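Local coordinates for protein vinylacetyl-CoA Delta-isomerase (Nitrosopumilus maritimus SCM1, PDB 6VJR) that probably converts 4-hydroxybutyryl-CoA to crotonyl-CoA, and isomerises vinylacetyl-CoA, with FAD, a [4Fe-4S] cluster and a further iron as cofactors, at residues Y288-Y293 with L361-K366; C365-T370 with Q452-Q457. All blocks are in the same frame, centred on the assembly; numbering follows the deposited sequence.

Interaction 1 of 2, residues Y288-Y293 with L361-K366. With FE (Fe (III) ion), chain I; SF4 (iron/sulfur cluster), chain E.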
loop_
_atom_site.group_PDB
_atom_site.type_symbol
_atom_site.label_atom_id
_atom_site.label_comp_id
_atom_site.label_asym_id
_atom_site.label_seq_id
_atom_site.Cartn_x
_atom_site.Cartn_y
_atom_site.Cartn_z
ATOM N N TYR A 288 21.157 -17.327 3.483
ATOM C CA TYR A 288 21.027 -17.904 2.160
ATOM C C TYR A 288 19.570 -18.033 1.748
ATOM O O TYR A 288 19.167 -17.688 0.617
ATOM C CB TYR A 288 21.677 -19.279 2.088
ATOM C CG TYR A 288 23.204 -19.321 2.131
ATOM C CD1 TYR A 288 23.985 -18.815 1.110
ATOM C CD2 TYR A 288 23.858 -19.796 3.258
ATOM C CE1 TYR A 288 25.355 -18.863 1.175
ATOM C CE2 TYR A 288 25.233 -19.873 3.322
ATOM C CZ TYR A 288 25.993 -19.327 2.313
ATOM O OH TYR A 288 27.365 -19.397 2.370
ATOM N N HIS A 289 18.795 -18.662 2.628
ATOM C CA HIS A 289 17.475 -19.100 2.218
ATOM C C HIS A 289 16.530 -17.920 1.945
ATOM O O HIS A 289 15.701 -18.014 1.033
ATOM C CB HIS A 289 16.880 -20.109 3.180
ATOM C CG HIS A 289 15.808 -20.918 2.533
ATOM N ND1 HIS A 289 16.007 -21.743 1.449
ATOM C CD2 HIS A 289 14.484 -20.955 2.787
ATOM C CE1 HIS A 289 14.808 -22.243 1.085
ATOM N NE2 HIS A 289 13.868 -21.774 1.895
ATOM N N ARG A 290 16.702 -16.813 2.666
ATOM C CA ARG A 290 15.857 -15.631 2.494
ATOM C C ARG A 290 16.023 -15.027 1.098
ATOM O O ARG A 290 15.131 -14.357 0.615
ATOM C CB ARG A 290 16.100 -14.636 3.628
ATOM C CG ARG A 290 15.360 -15.091 4.877
ATOM C CD ARG A 290 15.560 -14.249 6.088
ATOM N NE ARG A 290 14.877 -14.844 7.233
ATOM C CZ ARG A 290 15.199 -14.614 8.492
ATOM N NH1 ARG A 290 15.989 -13.614 8.803
ATOM N NH2 ARG A 290 14.764 -15.414 9.427
ATOM N N ARG A 291 17.123 -15.313 0.382
ATOM C CA ARG A 291 17.187 -14.885 -1.009
ATOM C C ARG A 291 17.125 -16.027 -2.034
ATOM O O ARG A 291 17.129 -15.760 -3.247
ATOM C CB ARG A 291 18.296 -13.898 -1.311
ATOM C CG ARG A 291 19.701 -14.258 -0.944
ATOM C CD ARG A 291 20.471 -15.099 -1.987
ATOM N NE ARG A 291 20.280 -16.535 -1.810
ATOM C CZ ARG A 291 21.088 -17.483 -2.349
ATOM N NH1 ARG A 291 22.051 -17.177 -3.238
ATOM N NH2 ARG A 291 20.891 -18.741 -2.022
ATOM N N SER A 292 16.931 -17.270 -1.575
ATOM C CA SER A 292 16.488 -18.348 -2.441
ATOM C C SER A 292 15.073 -18.128 -2.946
ATOM O O SER A 292 14.668 -18.759 -3.940
ATOM C CB SER A 292 16.700 -19.697 -1.761
ATOM O OG SER A 292 18.108 -19.969 -1.746
ATOM N N TYR A 293 14.349 -17.208 -2.286
ATOM C CA TYR A 293 12.988 -16.834 -2.689
ATOM C C TYR A 293 12.920 -16.149 -4.051
ATOM O O TYR A 293 11.829 -15.874 -4.528
ATOM C CB TYR A 293 12.216 -16.037 -1.619
ATOM C CG TYR A 293 11.914 -16.970 -0.470
ATOM C CD1 TYR A 293 10.761 -17.740 -0.474
ATOM C CD2 TYR A 293 12.800 -17.120 0.574
ATOM C CE1 TYR A 293 10.522 -18.698 0.480
ATOM C CE2 TYR A 293 12.582 -18.071 1.551
ATOM C CZ TYR A 293 11.473 -18.887 1.470
ATOM O OH TYR A 293 11.314 -19.879 2.352
ATOM N N LEU A 361 20.518 -7.528 2.487
ATOM C CA LEU A 361 19.734 -7.573 1.265
ATOM C C LEU A 361 18.881 -8.838 1.142
ATOM O O LEU A 361 17.823 -8.790 0.519
ATOM C CB LEU A 361 20.630 -7.355 0.068
ATOM C CG LEU A 361 21.338 -6.007 0.020
ATOM C CD1 LEU A 361 22.357 -5.955 -1.083
ATOM C CD2 LEU A 361 20.282 -4.942 -0.214
ATOM N N ALA A 362 19.334 -9.954 1.743
ATOM C CA ALA A 362 18.497 -11.139 1.844
ATOM C C ALA A 362 17.231 -10.817 2.645
ATOM O O ALA A 362 16.167 -11.317 2.315
ATOM C CB ALA A 362 19.228 -12.285 2.451
ATOM N N GLN A 363 17.347 -10.058 3.738
ATOM C CA GLN A 363 16.161 -9.729 4.543
ATOM C C GLN A 363 15.165 -8.976 3.691
ATOM O O GLN A 363 13.951 -9.172 3.791
ATOM C CB GLN A 363 16.523 -8.915 5.777
ATOM C CG GLN A 363 17.623 -9.486 6.645
ATOM C CD GLN A 363 17.380 -10.912 7.018
ATOM O OE1 GLN A 363 16.246 -11.309 7.361
ATOM N NE2 GLN A 363 18.461 -11.685 6.989
ATOM N N VAL A 364 15.676 -8.046 2.899
ATOM C CA VAL A 364 14.833 -7.236 2.036
ATOM C C VAL A 364 14.125 -8.080 0.972
ATOM O O VAL A 364 12.959 -7.894 0.680
ATOM C CB VAL A 364 15.726 -6.131 1.433
ATOM C CG1 VAL A 364 14.955 -5.394 0.350
ATOM C CG2 VAL A 364 16.265 -5.183 2.500
ATOM N N CYS A 365 14.847 -9.025 0.359
ATOM C CA CYS A 365 14.256 -9.941 -0.597
ATOM C C CYS A 365 13.073 -10.667 0.055
ATOM O O CYS A 365 11.930 -10.621 -0.399
ATOM C CB CYS A 365 15.292 -10.918 -1.109
ATOM S SG CYS A 365 14.623 -12.131 -2.277
ATOM N N LYS A 366 13.334 -11.351 1.148
ATOM C CA LYS A 366 12.303 -12.153 1.802
ATOM C C LYS A 366 11.164 -11.270 2.314
ATOM O O LYS A 366 10.005 -11.660 2.226
ATOM C CB LYS A 366 12.963 -12.948 2.927
ATOM C CG LYS A 366 11.981 -13.361 3.986
ATOM C CD LYS A 366 11.046 -14.482 3.572
ATOM C CE LYS A 366 10.249 -14.830 4.760
ATOM N NZ LYS A 366 9.199 -15.798 4.548
HETATM FE FE FE I . 11.592 -21.808 1.922
HETATM FE FE1 SF4 E . 11.986 -22.751 -0.933
HETATM FE FE2 SF4 E . 11.106 -21.995 -3.425
HETATM FE FE3 SF4 E . 10.820 -24.465 -2.661
HETATM FE FE4 SF4 E . 13.248 -23.583 -3.382
HETATM S S1 SF4 E . 11.487 -23.891 -4.731
HETATM S S2 SF4 E . 12.736 -24.862 -1.479
HETATM S S3 SF4 E . 13.152 -21.433 -2.484
HETATM S S4 SF4 E . 9.876 -22.675 -1.617
#
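R290 carries this contact, reaching across the side of helix 361-366 with nearly its whole length in use. Its CB sits 3.6 Å from the A362 carbonyl O, and CG rests on CB of K366, 3.8 Å away. The chain then runs extended from CG to NE, which brings the guanidinium to the amide of Q363: NH1 donates to OE1 at 2.7 Å, the bond bent to 143°, with the guanidinium and amide planes almost perpendicular (86°). On the same arginine, NH2 is bonded to the A448 carbonyl, while NE2 of Q363 turns to D359. A leucine here would probably leave Q363 OE1 and the A448 carbonyl without their NH1 and NH2 donors. K366, second in buried area, lays CB 3.5 Å from the R290 carbonyl O; its ammonium is held by the carbonyls of S444 and G447, and reaches Y293 as at most a weak cation-pi partner. The small A362 and C365 suit a close crossing, 7.6 Å between axes at 40°: A362 CB meets R291 CG at 4.0 Å, and the C365 sulfur lies against the R291 backbone. The same turn also serves the metal site, with Y293 set between K366 and the iron. H289 NE2 (2.3 Å) and Y293 OH (2.0 Å) bind the iron, together with E443, while D105 fixes ND1 of the histidine. Helix 101-121 flanks Y288 and H289, helix 320-345 meets R291, A362 and C365, helix 451-461 covers Q363 and K366, and the second subunit packs on L361 and V364.

Interaction 2 of 2, residues C365-T370 with Q452-Q457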
loop_
_atom_site.group_PDB
_atom_site.type_symbol
_atom_site.label_atom_id
_atom_site.label_comp_id
_atom_site.label_asym_id
_atom_site.label_seq_id
_atom_site.Cartn_x
_atom_site.Cartn_y
_atom_site.Cartn_z
ATOM N N CYS A 365 14.847 -9.025 0.359
ATOM C CA CYS A 365 14.256 -9.941 -0.597
ATOM C C CYS A 365 13.073 -10.667 0.055
ATOM O O CYS A 365 11.930 -10.621 -0.399
ATOM C CB CYS A 365 15.292 -10.918 -1.109
ATOM S SG CYS A 365 14.623 -12.131 -2.277
ATOM N N LYS A 366 13.334 -11.351 1.148
ATOM C CA LYS A 366 12.303 -12.153 1.802
ATOM C C LYS A 366 11.164 -11.270 2.314
ATOM O O LYS A 366 10.005 -11.660 2.226
ATOM C CB LYS A 366 12.963 -12.948 2.927
ATOM C CG LYS A 366 11.981 -13.361 3.986
ATOM C CD LYS A 366 11.046 -14.482 3.572
ATOM C CE LYS A 366 10.249 -14.830 4.760
ATOM N NZ LYS A 366 9.199 -15.798 4.548
ATOM N N HIS A 367 11.483 -10.110 2.886
ATOM C CA HIS A 367 10.399 -9.275 3.419
ATOM C C HIS A 367 9.433 -8.863 2.319
ATOM O O HIS A 367 8.208 -8.844 2.542
ATOM C CB HIS A 367 10.921 -8.134 4.276
ATOM C CG HIS A 367 9.984 -7.745 5.360
ATOM N ND1 HIS A 367 9.636 -8.650 6.345
ATOM C CD2 HIS A 367 9.291 -6.625 5.618
ATOM C CE1 HIS A 367 8.808 -8.023 7.208
ATOM N NE2 HIS A 367 8.580 -6.814 6.776
ATOM N N ASN A 368 9.969 -8.518 1.140
ATOM C CA ASN A 368 9.123 -8.248 -0.009
ATOM C C ASN A 368 8.316 -9.481 -0.426
ATOM O O ASN A 368 7.169 -9.363 -0.874
ATOM C CB ASN A 368 9.886 -7.573 -1.135
ATOM C CG ASN A 368 10.239 -6.150 -0.787
ATOM O OD1 ASN A 368 9.389 -5.386 -0.293
ATOM N ND2 ASN A 368 11.468 -5.745 -1.055
ATOM N N VAL A 369 8.975 -10.650 -0.423
ATOM C CA VAL A 369 8.306 -11.919 -0.714
ATOM C C VAL A 369 7.079 -12.139 0.182
ATOM O O VAL A 369 6.095 -12.742 -0.254
ATOM C CB VAL A 369 9.321 -13.077 -0.645
ATOM C CG1 VAL A 369 8.696 -14.458 -0.581
ATOM C CG2 VAL A 369 10.273 -12.981 -1.817
ATOM N N THR A 370 7.119 -11.662 1.441
ATOM C CA THR A 370 5.994 -11.851 2.377
ATOM C C THR A 370 4.768 -11.030 1.971
ATOM O O THR A 370 3.670 -11.290 2.500
ATOM C CB THR A 370 6.340 -11.597 3.853
ATOM O OG1 THR A 370 6.449 -10.186 4.077
ATOM C CG2 THR A 370 7.578 -12.375 4.310
ATOM N N GLN A 452 8.279 -11.076 11.096
ATOM C CA GLN A 452 8.886 -10.378 12.220
ATOM C C GLN A 452 10.358 -10.752 12.351
ATOM O O GLN A 452 11.157 -9.926 12.784
ATOM C CB GLN A 452 8.127 -10.620 13.519
ATOM C CG GLN A 452 8.601 -9.749 14.676
ATOM C CD GLN A 452 8.320 -8.265 14.518
ATOM O OE1 GLN A 452 7.736 -7.732 13.551
ATOM N NE2 GLN A 452 8.874 -7.556 15.467
ATOM N N ALA A 453 10.703 -11.983 11.940
ATOM C CA ALA A 453 12.091 -12.430 12.045
ATOM C C ALA A 453 13.003 -11.599 11.143
ATOM O O ALA A 453 14.108 -11.257 11.552
ATOM C CB ALA A 453 12.228 -13.888 11.666
ATOM N N GLN A 454 12.516 -11.238 9.946
ATOM C CA GLN A 454 13.271 -10.350 9.078
ATOM C C GLN A 454 13.437 -8.966 9.668
ATOM O O GLN A 454 14.493 -8.347 9.547
ATOM C CB GLN A 454 12.792 -10.137 7.642
ATOM C CG GLN A 454 12.835 -11.382 6.804
ATOM C CD GLN A 454 11.492 -12.039 6.899
ATOM O OE1 GLN A 454 10.440 -11.550 6.421
ATOM N NE2 GLN A 454 11.592 -13.206 7.476
ATOM N N ARG A 455 12.357 -8.433 10.278
ATOM C CA ARG A 455 12.413 -7.112 10.862
ATOM C C ARG A 455 13.453 -7.034 11.969
ATOM O O ARG A 455 14.209 -6.067 12.036
ATOM C CB ARG A 455 11.014 -6.676 11.276
ATOM C CG ARG A 455 10.038 -6.652 10.098
ATOM C CD ARG A 455 8.680 -6.039 10.489
ATOM N NE ARG A 455 8.709 -4.576 10.479
ATOM C CZ ARG A 455 8.574 -3.774 9.421
ATOM N NH1 ARG A 455 8.509 -4.293 8.207
ATOM N NH2 ARG A 455 8.529 -2.468 9.611
ATOM N N ILE A 456 13.525 -8.070 12.803
ATOM C CA ILE A 456 14.520 -8.089 13.861
ATOM C C ILE A 456 15.935 -8.136 13.260
ATOM O O ILE A 456 16.837 -7.438 13.735
ATOM C CB ILE A 456 14.255 -9.255 14.822
ATOM C CG1 ILE A 456 12.933 -9.061 15.567
ATOM C CG2 ILE A 456 15.425 -9.455 15.780
ATOM C CD1 ILE A 456 12.443 -10.301 16.274
ATOM N N GLN A 457 16.128 -8.873 12.160
ATOM C CA GLN A 457 17.458 -8.959 11.575
ATOM C C GLN A 457 17.836 -7.663 10.839
ATOM O O GLN A 457 19.004 -7.273 10.838
ATOM C CB GLN A 457 17.535 -10.150 10.627
ATOM C CG GLN A 457 18.921 -10.472 10.127
ATOM C CD GLN A 457 19.896 -10.997 11.165
ATOM O OE1 GLN A 457 19.607 -11.157 12.383
ATOM N NE2 GLN A 457 21.096 -11.246 10.625
#
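H367 and Q454 face each other across an antiparallel helix pair in the helical, acyl-CoA-dehydrogenase-like C-terminal part of the chain; the axes run 9.6 Å apart, inclined at 149°, a spacing bridged here by H367, Q454 and R455. Followed outward, the histidine sets CB 4.1 Å from OE1 of Q454, with CG hardly nearer the same oxygen. In the ring, ND1 donates to that OE1 at 3.0 Å in a nearly straight bond (175°) lying in the ring plane. CD2 lies beside R455 NH1, CE1 presses against CG of R455, 3.4 Å away, and at the tip NE2 accepts from R455 NH1 at 2.9 Å, the donor 32° out of the ring plane. One donor and one acceptor suit a probably neutral imidazole protonated on ND1. A bend at chi2 turns the Q454 amide across the K366 chain, and its NE2 goes to the G449 carbonyl. R455 is gripped chiefly by D324 and E328 of the second subunit, so the histidine is a further partner, within its own chain, for an arginine spanning the subunit boundary; H331 there also meets the H367 ring edge-to-face. T370 OG1 donates to the H367 carbonyl O at 2.7 Å.

Helix 359-369 is common to both contacts, whose centres lie 8 Å apart. Interaction 1 joins it to helix 278-292, earlier in the chain, and interaction 2 to helix 451-461, much later, so the shared helix lies between in sequence. Both include C365 and K366, but of these K366 alone touches a partner in each. All four segments belong to the helical C-terminal part of the chain. The contacts touch directly: Q363 packs on Q454 and Q457, R290 on Q454, and Y293 on V369. In this cluster of three helices, each touching the other two, the iron-binding end of 288-293 is connected to 452-457, where Q452 touches FAD. Both contacts also meet the second subunit, linking the cofactor region to the assembly.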